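Local structure of TRAP dicarboxylate transporter-DctP subunit (Desulfovibrio desulfuricans subsp. desulfuricans, 4NHB) at residues Ala81-Ile86 and Ser138-Leu143; Ala102-Glu107 and Ile175-Asn180; Leu106-Leu111 and Lys311-Thr316; Ala121-Thr126 and Ser265-Trp270; Ala182-Ile187 and Gly306-Lys311. The protein binds sn-glycerol-3-phosphate in the periplasm and probably hands it to the membrane components of a TRAP transporter. All blocks are in the same frame, centred on the assembly; numbering follows the deposited sequence.

Contacts 2, 3 and 5 form one cluster, with centres 7 to 11 Å apart, in which the 102-111 loop, helix 176-184 and the consecutive helices 296-308 and 311-316 pack together. Contacts 2 and 3 share L106 and E107, contacts 2 and 5 both use helix 176-184, and contacts 3 and 5 share K311. Contact 4, about 19 Å from contact 2, brings in the long helix 252-286 and meets contacts 2 and 3 through M122 and L106. Contact 1, about 20 Å from contact 2, touches it through T142 and M103. Along the chain the segments of contacts 1, 2 and 4 alternate, and contact 5 falls between the segments of contact 3. Only contacts 2 and 3 reach the ligand, through E107 and, in contact 2, I175.

Contact 1: residues Ala81-Ile86 and Ser138-Leu143; sequences ATRKGI and SGLRTL
The side chain of R83, near the end of helix 75-84, gives the one polar link here: its NE donates to the carbonyl O of S138 at 2.8 Å, with an N-H...O angle of 151°. The carbonyl oxygen sits at the edge of the guanidinium, 16° out of its plane. A bend at chi3 (70°) turns NE toward this oxygen.

Apolar contact comes from L140, whose two methyls divide the work. CD1 lies 3.9 Å from R83 CG, and CD2 lies 3.8 Å from T82 CG2; both side chains cross the leucine at about a right angle. The T82 hydroxyl is bonded to Y78 O in its own helix.

Within 138-143, S138 OG accepts from L140 N at 3.0 Å, an ST turn that carries the chain past G139, where phi is positive; the same OG is hydrogen-bonded to F134 O of helix 134-138. The contact thus sets the end of helix 75-84 against the turn joining helix 134-138 to strand 140-142, which pairs antiparallel with strand 235-243.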
# COMPACT_ATOMS: atom_id res chain seq x y z
N ALA A 81 10.65 12.60 -8.11
CA ALA A 81 11.91 13.03 -7.53
C ALA A 81 12.84 11.85 -7.31
O ALA A 81 14.08 12.00 -7.37
CB ALA A 81 11.70 13.76 -6.22
N THR A 82 12.27 10.67 -7.03
CA THR A 82 13.12 9.53 -6.77
C THR A 82 13.63 9.00 -8.10
O THR A 82 14.77 8.55 -8.19
CB THR A 82 12.43 8.42 -5.96
OG1 THR A 82 11.83 8.95 -4.76
CG2 THR A 82 13.45 7.38 -5.55
N ARG A 83 12.78 9.07 -9.13
CA ARG A 83 13.18 8.63 -10.46
C ARG A 83 14.33 9.49 -10.93
O ARG A 83 15.29 8.99 -11.51
CB ARG A 83 12.02 8.71 -11.45
CG ARG A 83 10.95 7.66 -11.15
CD ARG A 83 9.82 7.73 -12.14
NE ARG A 83 10.24 7.26 -13.48
CZ ARG A 83 9.55 7.49 -14.59
NH1 ARG A 83 8.43 8.19 -14.55
NH2 ARG A 83 9.98 7.02 -15.77
N LYS A 84 14.27 10.77 -10.62
CA LYS A 84 15.34 11.67 -11.02
C LYS A 84 16.59 11.57 -10.18
O LYS A 84 17.66 11.99 -10.63
CB LYS A 84 14.80 13.11 -11.05
CG LYS A 84 13.64 13.24 -12.03
CD LYS A 84 13.65 14.58 -12.80
CE LYS A 84 12.48 15.50 -12.46
NZ LYS A 84 11.13 14.82 -12.33
N GLY A 85 16.49 10.99 -8.98
CA GLY A 85 17.63 10.88 -8.08
C GLY A 85 17.83 12.11 -7.24
O GLY A 85 18.79 12.23 -6.46
N ILE A 86 16.91 13.04 -7.36
CA ILE A 86 16.89 14.17 -6.44
C ILE A 86 16.83 13.70 -5.02
O ILE A 86 17.47 14.27 -4.13
CB ILE A 86 15.74 15.10 -6.76
CG1 ILE A 86 16.07 15.75 -8.11
CG2 ILE A 86 15.58 16.12 -5.66
CD1 ILE A 86 14.94 16.29 -8.77
N SER A 138 11.08 2.41 -15.26
CA SER A 138 10.89 3.40 -14.20
C SER A 138 12.16 4.07 -13.71
O SER A 138 12.13 5.19 -13.24
CB SER A 138 10.19 2.73 -13.01
OG SER A 138 11.00 1.69 -12.48
N GLY A 139 13.28 3.37 -13.79
CA GLY A 139 14.50 3.86 -13.17
C GLY A 139 14.53 3.54 -11.69
O GLY A 139 15.43 3.99 -10.99
N LEU A 140 13.54 2.77 -11.21
CA LEU A 140 13.45 2.39 -9.80
C LEU A 140 13.58 0.88 -9.62
O LEU A 140 13.17 0.09 -10.48
CB LEU A 140 12.11 2.83 -9.18
CG LEU A 140 11.77 4.32 -9.29
CD1 LEU A 140 10.40 4.60 -8.80
CD2 LEU A 140 12.74 5.15 -8.54
N ARG A 141 14.11 0.49 -8.48
CA ARG A 141 14.24 -0.90 -8.11
C ARG A 141 13.36 -1.10 -6.91
O ARG A 141 13.48 -0.38 -5.92
CB ARG A 141 15.68 -1.17 -7.75
CG ARG A 141 16.09 -2.60 -7.52
CD ARG A 141 17.63 -2.58 -7.37
NE ARG A 141 18.27 -3.88 -7.32
CZ ARG A 141 18.83 -4.48 -8.37
NH1 ARG A 141 18.82 -3.91 -9.56
NH2 ARG A 141 19.40 -5.66 -8.21
N THR A 142 12.47 -2.08 -7.00
CA THR A 142 11.58 -2.41 -5.90
C THR A 142 12.27 -3.35 -4.91
O THR A 142 12.59 -4.48 -5.26
CB THR A 142 10.35 -3.09 -6.50
OG1 THR A 142 9.85 -2.28 -7.59
CG2 THR A 142 9.25 -3.28 -5.46
N LEU A 143 12.53 -2.90 -3.69
CA LEU A 143 13.37 -3.68 -2.77
C LEU A 143 12.61 -4.67 -1.89
O LEU A 143 13.21 -5.59 -1.32
CB LEU A 143 14.19 -2.74 -1.87
CG LEU A 143 15.31 -1.91 -2.52
CD1 LEU A 143 15.90 -0.89 -1.52
CD2 LEU A 143 16.40 -2.81 -3.10

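Contact 2: residues Ala102-Glu107 and Ile175-Asn180. With G3P (sn-glycerol-3-phosphate), chain P.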
# COMPACT_ATOMS: atom_id res chain seq x y z
N ALA A 102 1.49 -3.72 -14.37
CA ALA A 102 1.44 -4.94 -13.59
C ALA A 102 1.53 -4.62 -12.09
O ALA A 102 0.98 -5.38 -11.26
CB ALA A 102 2.56 -5.90 -13.99
N MET A 103 2.17 -3.50 -11.74
CA MET A 103 2.29 -3.11 -10.32
C MET A 103 0.93 -3.02 -9.66
O MET A 103 0.80 -3.26 -8.44
CB MET A 103 3.03 -1.79 -10.18
CG MET A 103 4.43 -1.79 -10.72
SD MET A 103 5.47 -3.05 -9.98
CE MET A 103 6.49 -2.13 -8.84
N ALA A 104 -0.09 -2.66 -10.43
CA ALA A 104 -1.46 -2.62 -9.91
C ALA A 104 -1.85 -3.95 -9.30
O ALA A 104 -2.59 -4.00 -8.33
CB ALA A 104 -2.46 -2.25 -10.99
N MET A 105 -1.35 -5.04 -9.88
CA MET A 105 -1.74 -6.37 -9.42
C MET A 105 -1.21 -6.76 -8.03
O MET A 105 -1.66 -7.76 -7.49
CB MET A 105 -1.36 -7.41 -10.47
CG MET A 105 -2.09 -7.17 -11.80
SD MET A 105 -1.99 -8.55 -12.97
CE MET A 105 -3.27 -9.58 -12.35
N LEU A 106 -0.30 -5.97 -7.47
CA LEU A 106 0.11 -6.10 -6.06
C LEU A 106 -1.13 -6.02 -5.16
O LEU A 106 -1.16 -6.62 -4.09
CB LEU A 106 1.14 -5.04 -5.67
CG LEU A 106 2.56 -5.20 -6.29
CD1 LEU A 106 3.47 -3.96 -6.16
CD2 LEU A 106 3.27 -6.37 -5.69
N GLU A 107 -2.14 -5.27 -5.60
CA GLU A 107 -3.38 -5.08 -4.85
C GLU A 107 -4.65 -5.62 -5.58
O GLU A 107 -5.72 -5.07 -5.45
CB GLU A 107 -3.53 -3.59 -4.47
CG GLU A 107 -2.43 -3.12 -3.55
CD GLU A 107 -2.52 -1.66 -3.10
OE1 GLU A 107 -3.22 -0.86 -3.76
OE2 GLU A 107 -1.85 -1.33 -2.08
N ILE A 175 -6.00 6.27 -8.41
CA ILE A 175 -5.21 5.23 -9.03
C ILE A 175 -6.20 4.38 -9.80
O ILE A 175 -7.28 4.11 -9.31
CB ILE A 175 -4.51 4.32 -7.94
CG1 ILE A 175 -3.66 5.15 -6.97
CG2 ILE A 175 -3.67 3.25 -8.62
CD1 ILE A 175 -2.94 4.31 -5.85
N PRO A 176 -5.87 3.98 -11.02
CA PRO A 176 -6.92 3.34 -11.82
C PRO A 176 -7.61 2.11 -11.18
O PRO A 176 -8.86 1.96 -11.17
CB PRO A 176 -6.17 2.98 -13.11
CG PRO A 176 -5.24 4.13 -13.28
CD PRO A 176 -4.74 4.41 -11.86
N LEU A 177 -6.82 1.22 -10.61
CA LEU A 177 -7.42 0.02 -10.05
C LEU A 177 -8.52 0.34 -9.00
O LEU A 177 -9.50 -0.41 -8.88
CB LEU A 177 -6.31 -0.90 -9.53
CG LEU A 177 -5.87 -0.76 -8.09
CD1 LEU A 177 -6.78 -1.60 -7.25
CD2 LEU A 177 -4.42 -1.22 -7.91
N TYR A 178 -8.38 1.45 -8.26
CA TYR A 178 -9.38 1.88 -7.26
C TYR A 178 -10.66 2.58 -7.85
O TYR A 178 -11.77 2.36 -7.39
CB TYR A 178 -8.72 2.82 -6.24
CG TYR A 178 -7.84 2.07 -5.25
CD1 TYR A 178 -8.38 1.49 -4.14
CD2 TYR A 178 -6.48 1.92 -5.46
CE1 TYR A 178 -7.58 0.80 -3.22
CE2 TYR A 178 -5.68 1.21 -4.56
CZ TYR A 178 -6.25 0.68 -3.44
OH TYR A 178 -5.49 -0.04 -2.55
N THR A 179 -10.46 3.46 -8.82
CA THR A 179 -11.59 4.14 -9.46
C THR A 179 -12.40 3.10 -10.24
O THR A 179 -13.63 3.12 -10.21
CB THR A 179 -11.12 5.29 -10.39
OG1 THR A 179 -10.20 4.79 -11.36
CG2 THR A 179 -10.43 6.42 -9.57
N ASN A 180 -11.71 2.17 -10.89
CA ASN A 180 -12.41 1.08 -11.57
C ASN A 180 -13.19 0.19 -10.61
O ASN A 180 -14.34 -0.18 -10.84
CB ASN A 180 -11.43 0.22 -12.35
CG ASN A 180 -12.15 -0.81 -13.19
OD1 ASN A 180 -12.90 -0.45 -14.10
ND2 ASN A 180 -12.00 -2.07 -12.84
O1 G3P P . -1.07 1.24 -2.60
C1 G3P P . -2.03 2.20 -2.94
C2 G3P P . -2.63 2.82 -1.68
O2 G3P P . -1.61 3.40 -0.92
C3 G3P P . -3.66 3.88 -2.07
O1P G3P P . -4.60 4.01 -1.04
O4P G3P P . -3.14 4.89 0.69
O2P G3P P . -4.34 6.52 -0.86
O3P G3P P . -5.63 5.29 0.90
P G3P P . -4.41 5.26 -0.02
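The sn-glycerol-3-phosphate pocket of this family 7 solute-binding protein is built in part here, where the loop 102-107 meets the N-terminal end of helix 176-184. E107 links the loop to both helix and ligand. Its chain is extended beyond CG (chi2 -179°), which carries the carboxylate out to Y178 and the glycerol end of the ligand. Y178 OH donates to E107 OE1 at 2.7 Å, meeting that oxygen from above the carboxylate plane, 59° out of it. The carboxylate and the phenol ring stand 89° apart, with OE1 at the ring edge. T94 OG1 also bonds to OE1, while I237 N bonds to OE2; both oxygens are thus held by the protein, which should leave the group little freedom to rotate. R151, itself a ligand-binding residue, makes a weak hydrogen bond with Y178 OH.

Behind this polar layer, L177 faces the loop. Its CD2 packs on A104 CB at 3.8 Å and comes within 3.4 Å of A104 O, while CD1 covers one face of the Y178 ring near its rim, 3.9 Å above the plane. On the ligand side, I175 CD1 lies 3.7 Å from C1 of the ligand. The hydroxyl O1 on that carbon donates to E107 OE2 at 2.7 Å.

Contact 3: residues Leu106-Leu111 and Lys311-Thr316; sequences LETPML and KLFYDT. With G3P (sn-glycerol-3-phosphate), chain P.
The phenyl ring of F313 meets P109 at its edge, with P109 CD in the ring plane and 3.9 Å from CZ. T108 comes at the ring obliquely, its CG2 3.8 Å from F313 CE2. With CG2 anti to the backbone N (chi1 -61° for OG1), the methyl touches the ring while OG1 bonds to M105 O, one turn back in the loop. Proline and phenylalanine reach toward each other from opposite directions, and CZ and CE2 of the ring rest against P109 CD and T108 CG2.

Two further partners place the contact. P109 O accepts a hydrogen bond from NE1 of W310, the residue just before helix 311-316, and L324 of helix 320-329 packs on T108.

T108 opens a type II beta turn that runs to L111. This turn directly follows E107, so a hydrophobic contact with helix 311-316 backs the loop carrying a ligand-binding carboxylate of the solute-binding fold.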
# COMPACT_ATOMS: atom_id res chain seq x y z
N LEU A 106 -0.30 -5.97 -7.47
CA LEU A 106 0.11 -6.10 -6.06
C LEU A 106 -1.13 -6.02 -5.16
O LEU A 106 -1.16 -6.62 -4.09
CB LEU A 106 1.14 -5.04 -5.67
CG LEU A 106 2.56 -5.20 -6.29
CD1 LEU A 106 3.47 -3.96 -6.16
CD2 LEU A 106 3.27 -6.37 -5.69
N GLU A 107 -2.14 -5.27 -5.60
CA GLU A 107 -3.38 -5.08 -4.85
C GLU A 107 -4.65 -5.62 -5.58
O GLU A 107 -5.72 -5.07 -5.45
CB GLU A 107 -3.53 -3.59 -4.47
CG GLU A 107 -2.43 -3.12 -3.55
CD GLU A 107 -2.52 -1.66 -3.10
OE1 GLU A 107 -3.22 -0.86 -3.76
OE2 GLU A 107 -1.85 -1.33 -2.08
N THR A 108 -4.49 -6.72 -6.31
CA THR A 108 -5.59 -7.41 -7.01
C THR A 108 -6.72 -7.67 -6.05
O THR A 108 -6.53 -8.33 -5.01
CB THR A 108 -5.11 -8.77 -7.59
OG1 THR A 108 -4.06 -8.55 -8.53
CG2 THR A 108 -6.24 -9.56 -8.27
N PRO A 109 -7.91 -7.12 -6.34
CA PRO A 109 -8.99 -7.34 -5.38
C PRO A 109 -9.34 -8.81 -5.26
O PRO A 109 -9.29 -9.52 -6.25
CB PRO A 109 -10.14 -6.52 -5.96
CG PRO A 109 -9.48 -5.44 -6.77
CD PRO A 109 -8.25 -6.09 -7.33
N MET A 110 -9.67 -9.26 -4.06
CA MET A 110 -10.15 -10.63 -3.86
C MET A 110 -9.12 -11.69 -4.21
O MET A 110 -9.48 -12.81 -4.57
CB MET A 110 -11.37 -10.89 -4.76
CG MET A 110 -12.44 -9.87 -4.63
SD MET A 110 -12.93 -9.70 -2.92
CE MET A 110 -12.95 -11.40 -2.35
N LEU A 111 -7.84 -11.36 -4.14
CA LEU A 111 -6.86 -12.35 -4.61
C LEU A 111 -6.30 -13.23 -3.48
O LEU A 111 -6.07 -14.43 -3.68
CB LEU A 111 -5.73 -11.67 -5.35
CG LEU A 111 -4.69 -12.67 -5.88
CD1 LEU A 111 -5.28 -13.66 -6.89
CD2 LEU A 111 -3.51 -11.94 -6.47
N LYS A 311 -10.88 -7.46 -15.25
CA LYS A 311 -10.77 -7.12 -16.67
C LYS A 311 -9.74 -6.01 -16.82
O LYS A 311 -8.96 -5.98 -17.77
CB LYS A 311 -12.11 -6.68 -17.27
CG LYS A 311 -12.00 -6.13 -18.70
CD LYS A 311 -13.33 -5.51 -19.19
CE LYS A 311 -13.17 -4.57 -20.42
NZ LYS A 311 -12.58 -5.25 -21.63
N LEU A 312 -9.73 -5.08 -15.86
CA LEU A 312 -8.75 -4.02 -15.92
C LEU A 312 -7.35 -4.61 -16.13
O LEU A 312 -6.57 -4.07 -16.91
CB LEU A 312 -8.76 -3.16 -14.63
CG LEU A 312 -7.52 -2.28 -14.43
CD1 LEU A 312 -7.46 -1.29 -15.58
CD2 LEU A 312 -7.52 -1.56 -13.05
N PHE A 313 -7.03 -5.72 -15.46
CA PHE A 313 -5.69 -6.27 -15.55
C PHE A 313 -5.47 -7.06 -16.86
O PHE A 313 -4.39 -7.01 -17.48
CB PHE A 313 -5.40 -7.23 -14.38
CG PHE A 313 -5.64 -6.65 -13.01
CD1 PHE A 313 -5.12 -5.44 -12.64
CD2 PHE A 313 -6.41 -7.32 -12.09
CE1 PHE A 313 -5.35 -4.93 -11.37
CE2 PHE A 313 -6.63 -6.81 -10.82
CZ PHE A 313 -6.10 -5.61 -10.49
N TYR A 314 -6.48 -7.83 -17.25
CA TYR A 314 -6.40 -8.57 -18.50
C TYR A 314 -6.21 -7.59 -19.67
O TYR A 314 -5.41 -7.85 -20.59
CB TYR A 314 -7.65 -9.40 -18.68
CG TYR A 314 -7.74 -10.62 -17.78
CD1 TYR A 314 -6.83 -11.66 -17.89
CD2 TYR A 314 -8.79 -10.76 -16.87
CE1 TYR A 314 -6.93 -12.81 -17.10
CE2 TYR A 314 -8.89 -11.88 -16.08
CZ TYR A 314 -7.96 -12.90 -16.20
OH TYR A 314 -8.09 -14.01 -15.42
N ASP A 315 -6.90 -6.44 -19.59
CA ASP A 315 -6.80 -5.39 -20.60
C ASP A 315 -5.43 -4.74 -20.59
O ASP A 315 -4.88 -4.45 -21.65
CB ASP A 315 -7.81 -4.29 -20.34
CG ASP A 315 -9.24 -4.69 -20.69
OD1 ASP A 315 -9.50 -5.78 -21.24
OD2 ASP A 315 -10.12 -3.87 -20.38
N THR A 316 -4.88 -4.49 -19.40
CA THR A 316 -3.67 -3.66 -19.28
C THR A 316 -2.35 -4.39 -19.04
O THR A 316 -1.27 -3.84 -19.32
CB THR A 316 -3.81 -2.63 -18.13
OG1 THR A 316 -4.18 -3.30 -16.90
CG2 THR A 316 -4.85 -1.56 -18.47
O1 G3P P . -1.07 1.24 -2.60
C1 G3P P . -2.03 2.20 -2.94
C2 G3P P . -2.63 2.82 -1.68
O2 G3P P . -1.61 3.40 -0.92
C3 G3P P . -3.66 3.88 -2.07
O1P G3P P . -4.60 4.01 -1.04
O4P G3P P . -3.14 4.89 0.69
O2P G3P P . -4.34 6.52 -0.86
O3P G3P P . -5.63 5.29 0.90
P G3P P . -4.41 5.26 -0.02

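Contact 4: residues Ala121-Thr126 and Ser265-Trp270; sequences AMEGKT and SADDVW
M122 starts the contact at CB, which lies 3.9 Å from CZ2 on the benzo ring of W270; CG is still within 4.2 Å of the same carbon. Bends at chi2 (-66°) and chi3 then turn the rest of the chain aside, and SD packs on L106. The methionine and the indole cross at about a right angle. W270 NE1, two bonds from CZ2, donates to A145 O.

Next in sequence, E123 stretches its side chain toward helix 252-286, and its OE2 comes to 3.2 Å from D267 OD1. The two carboxylate oxygens are close but not hydrogen-bonded; R119 bridges them, with salt bridges from NE to E123 and from NH1 to D267. K263 also pairs with D267, and the charges of R119 and K263 probably offset the repulsion between the two carboxylates.

The contact thus joins the C-terminal end of helix 115-122 to the middle of helix 252-286, with the indole lying against L115 and A118 of the former and P147 of strand 146-155.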
# COMPACT_ATOMS: atom_id res chain seq x y z
N ALA A 121 3.05 -15.18 -1.60
CA ALA A 121 3.09 -14.70 -2.99
C ALA A 121 4.07 -13.55 -3.15
O ALA A 121 4.81 -13.46 -4.13
CB ALA A 121 1.69 -14.25 -3.45
N MET A 122 4.07 -12.64 -2.19
CA MET A 122 4.87 -11.44 -2.35
C MET A 122 6.37 -11.70 -2.14
O MET A 122 7.20 -10.93 -2.59
CB MET A 122 4.39 -10.36 -1.39
CG MET A 122 3.02 -9.81 -1.74
SD MET A 122 3.06 -8.92 -3.29
CE MET A 122 1.51 -9.42 -4.01
N GLU A 123 6.71 -12.80 -1.46
CA GLU A 123 8.11 -13.16 -1.28
C GLU A 123 8.50 -14.24 -2.28
O GLU A 123 9.61 -14.82 -2.20
CB GLU A 123 8.35 -13.66 0.16
CG GLU A 123 8.24 -12.56 1.20
CD GLU A 123 8.45 -13.04 2.64
OE1 GLU A 123 8.55 -14.28 2.88
OE2 GLU A 123 8.50 -12.16 3.52
N GLY A 124 7.58 -14.54 -3.18
CA GLY A 124 7.72 -15.65 -4.10
C GLY A 124 7.58 -15.17 -5.53
O GLY A 124 7.95 -14.03 -5.88
N LYS A 125 7.02 -16.04 -6.35
CA LYS A 125 7.04 -15.86 -7.79
C LYS A 125 6.09 -14.73 -8.22
O LYS A 125 6.29 -14.13 -9.27
CB LYS A 125 6.64 -17.18 -8.47
CG LYS A 125 6.85 -17.22 -9.99
CD LYS A 125 8.35 -17.30 -10.36
CE LYS A 125 8.56 -17.38 -11.89
NZ LYS A 125 7.56 -18.25 -12.55
N THR A 126 5.04 -14.48 -7.44
CA THR A 126 4.05 -13.48 -7.84
C THR A 126 4.71 -12.09 -7.96
O THR A 126 4.51 -11.36 -8.93
CB THR A 126 2.90 -13.40 -6.86
OG1 THR A 126 2.28 -14.69 -6.71
CG2 THR A 126 1.86 -12.40 -7.36
N SER A 265 13.23 -5.16 7.40
CA SER A 265 12.19 -4.20 7.65
C SER A 265 10.82 -4.72 7.16
O SER A 265 9.84 -4.67 7.88
CB SER A 265 12.53 -2.88 6.96
OG SER A 265 11.41 -2.07 7.10
N ALA A 266 10.76 -5.25 5.94
CA ALA A 266 9.51 -5.81 5.43
C ALA A 266 9.02 -6.94 6.33
O ALA A 266 7.83 -7.04 6.67
CB ALA A 266 9.73 -6.34 4.03
N ASP A 267 9.95 -7.80 6.70
CA ASP A 267 9.62 -8.94 7.58
C ASP A 267 8.99 -8.47 8.92
O ASP A 267 8.02 -9.08 9.42
CB ASP A 267 10.87 -9.83 7.79
CG ASP A 267 11.15 -10.75 6.58
OD1 ASP A 267 10.41 -10.71 5.57
OD2 ASP A 267 12.13 -11.51 6.61
N ASP A 268 9.49 -7.38 9.47
CA ASP A 268 8.97 -6.82 10.72
C ASP A 268 7.53 -6.34 10.53
O ASP A 268 6.67 -6.56 11.38
CB ASP A 268 9.83 -5.64 11.15
CG ASP A 268 11.21 -6.07 11.70
OD1 ASP A 268 11.41 -7.26 11.97
OD2 ASP A 268 12.07 -5.19 11.86
N VAL A 269 7.27 -5.68 9.41
CA VAL A 269 5.95 -5.10 9.15
C VAL A 269 4.90 -6.21 8.92
O VAL A 269 3.75 -6.14 9.45
CB VAL A 269 5.97 -4.16 7.95
CG1 VAL A 269 4.57 -3.71 7.63
CG2 VAL A 269 6.91 -2.95 8.20
N TRP A 270 5.28 -7.23 8.13
CA TRP A 270 4.37 -8.40 7.91
C TRP A 270 3.93 -8.94 9.26
O TRP A 270 2.80 -9.35 9.46
CB TRP A 270 5.03 -9.56 7.17
CG TRP A 270 5.11 -9.38 5.72
CD1 TRP A 270 6.21 -9.03 4.99
CD2 TRP A 270 4.04 -9.53 4.78
NE1 TRP A 270 5.89 -8.93 3.65
CE2 TRP A 270 4.56 -9.24 3.50
CE3 TRP A 270 2.69 -9.87 4.91
CZ2 TRP A 270 3.78 -9.27 2.35
CZ3 TRP A 270 1.92 -9.92 3.77
CH2 TRP A 270 2.46 -9.61 2.49

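Contact 5: residues Ala182-Ile187 and Gly306-Lys311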
# COMPACT_ATOMS: atom_id res chain seq x y z
N ALA A 182 -14.33 0.96 -7.66
CA ALA A 182 -15.46 1.69 -7.08
C ALA A 182 -16.66 1.61 -8.01
O ALA A 182 -17.78 1.35 -7.60
CB ALA A 182 -15.07 3.13 -6.81
N LYS A 183 -16.41 1.80 -9.29
CA LYS A 183 -17.48 1.69 -10.27
C LYS A 183 -18.18 0.35 -10.17
O LYS A 183 -19.41 0.29 -10.01
CB LYS A 183 -16.94 1.87 -11.68
CG LYS A 183 -15.96 3.01 -11.77
CD LYS A 183 -16.16 3.88 -12.96
CE LYS A 183 -14.97 4.74 -13.16
NZ LYS A 183 -14.97 5.47 -14.46
N GLU A 184 -17.39 -0.72 -10.22
CA GLU A 184 -17.96 -2.06 -10.25
C GLU A 184 -18.80 -2.26 -8.99
O GLU A 184 -19.69 -3.11 -8.97
CB GLU A 184 -16.87 -3.13 -10.32
CG GLU A 184 -16.15 -3.24 -11.64
CD GLU A 184 -17.04 -3.71 -12.77
OE1 GLU A 184 -18.23 -4.04 -12.50
OE2 GLU A 184 -16.57 -3.70 -13.92
N CYS A 185 -18.52 -1.50 -7.94
CA CYS A 185 -19.23 -1.66 -6.67
C CYS A 185 -20.52 -0.79 -6.62
O CYS A 185 -21.28 -0.81 -5.64
CB CYS A 185 -18.33 -1.25 -5.51
SG CYS A 185 -17.11 -2.46 -5.08
N GLY A 186 -20.72 -0.04 -7.69
CA GLY A 186 -21.81 0.93 -7.73
C GLY A 186 -21.53 2.15 -6.86
O GLY A 186 -22.45 2.85 -6.46
N ILE A 187 -20.25 2.39 -6.55
CA ILE A 187 -19.85 3.49 -5.67
C ILE A 187 -19.56 4.77 -6.47
O ILE A 187 -18.91 4.73 -7.51
CB ILE A 187 -18.59 3.10 -4.86
CG1 ILE A 187 -18.95 2.07 -3.80
CG2 ILE A 187 -17.97 4.34 -4.22
CD1 ILE A 187 -17.72 1.26 -3.23
N GLY A 306 -15.33 -7.34 -7.41
CA GLY A 306 -13.91 -7.64 -7.38
C GLY A 306 -13.44 -8.50 -8.53
O GLY A 306 -12.43 -8.20 -9.15
N LYS A 307 -14.15 -9.60 -8.78
CA LYS A 307 -13.86 -10.46 -9.92
C LYS A 307 -14.00 -9.72 -11.27
O LYS A 307 -13.10 -9.79 -12.11
CB LYS A 307 -14.74 -11.71 -9.91
CG LYS A 307 -14.53 -12.71 -8.75
CD LYS A 307 -13.09 -12.75 -8.26
CE LYS A 307 -12.66 -14.12 -7.71
NZ LYS A 307 -13.67 -14.78 -6.86
N ARG A 308 -15.08 -8.95 -11.46
CA ARG A 308 -15.23 -8.16 -12.70
C ARG A 308 -14.06 -7.21 -12.91
O ARG A 308 -13.59 -7.00 -14.03
CB ARG A 308 -16.53 -7.33 -12.69
CG ARG A 308 -17.82 -8.10 -12.87
CD ARG A 308 -19.00 -7.17 -13.14
NE ARG A 308 -19.37 -6.35 -11.99
CZ ARG A 308 -20.16 -6.74 -10.99
NH1 ARG A 308 -20.69 -7.95 -10.98
NH2 ARG A 308 -20.43 -5.90 -9.99
N SER A 309 -13.60 -6.62 -11.81
CA SER A 309 -12.56 -5.60 -11.91
C SER A 309 -11.25 -6.16 -12.47
O SER A 309 -10.41 -5.40 -12.91
CB SER A 309 -12.33 -4.90 -10.55
OG SER A 309 -11.95 -5.79 -9.51
N TRP A 310 -11.09 -7.48 -12.47
CA TRP A 310 -9.89 -8.06 -13.06
C TRP A 310 -9.78 -7.81 -14.57
O TRP A 310 -8.69 -7.92 -15.14
CB TRP A 310 -9.78 -9.56 -12.77
CG TRP A 310 -9.65 -9.89 -11.31
CD1 TRP A 310 -9.74 -9.02 -10.25
CD2 TRP A 310 -9.43 -11.18 -10.74
NE1 TRP A 310 -9.57 -9.69 -9.06
CE2 TRP A 310 -9.37 -11.02 -9.34
CE3 TRP A 310 -9.25 -12.46 -11.28
CZ2 TRP A 310 -9.16 -12.10 -8.48
CZ3 TRP A 310 -9.04 -13.51 -10.43
CH2 TRP A 310 -9.00 -13.33 -9.04
N LYS A 311 -10.88 -7.46 -15.25
CA LYS A 311 -10.77 -7.12 -16.67
C LYS A 311 -9.74 -6.01 -16.82
O LYS A 311 -8.96 -5.98 -17.77
CB LYS A 311 -12.11 -6.68 -17.27
CG LYS A 311 -12.00 -6.13 -18.70
CD LYS A 311 -13.33 -5.51 -19.19
CE LYS A 311 -13.17 -4.57 -20.42
NZ LYS A 311 -12.58 -5.25 -21.63
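R308 grips E184 side-on through two nitrogens, each serving a different oxygen. NE donates to the carboxylate OE1 at 2.6 Å, a salt bridge with an N-H...O angle of 157°, while NH2 donates to the backbone E184 O at 3.1 Å. Both acceptors lie in the guanidinium plane, but OE1 is met from above its own carboxylate plane, 47° out of it. The bend of the glutamate at chi2 (-66°) brings the carboxylate alongside the R308 chain, with E184 CD 3.7 Å from R308 CB. The two bonds together should fix the rotation of the guanidinium.

Other backbone acceptors are used as well. A182 O takes C185 N and I187 N from opposite faces of its plane, and G186 N returns to K183 O at 2.7 Å, closing the helix with a Schellman motif. H301 NE2 bonds to C185 O. S309 OG points back to G306 O at a doubtfully short 2.5 Å.

E184 CG also lies 4.3 Å from S309 CB. The arrangement ties the C-terminal end of helix 176-184 to that of helix 296-308, with A305 and L302 packing on C185 and with N180 and F181 touching S309.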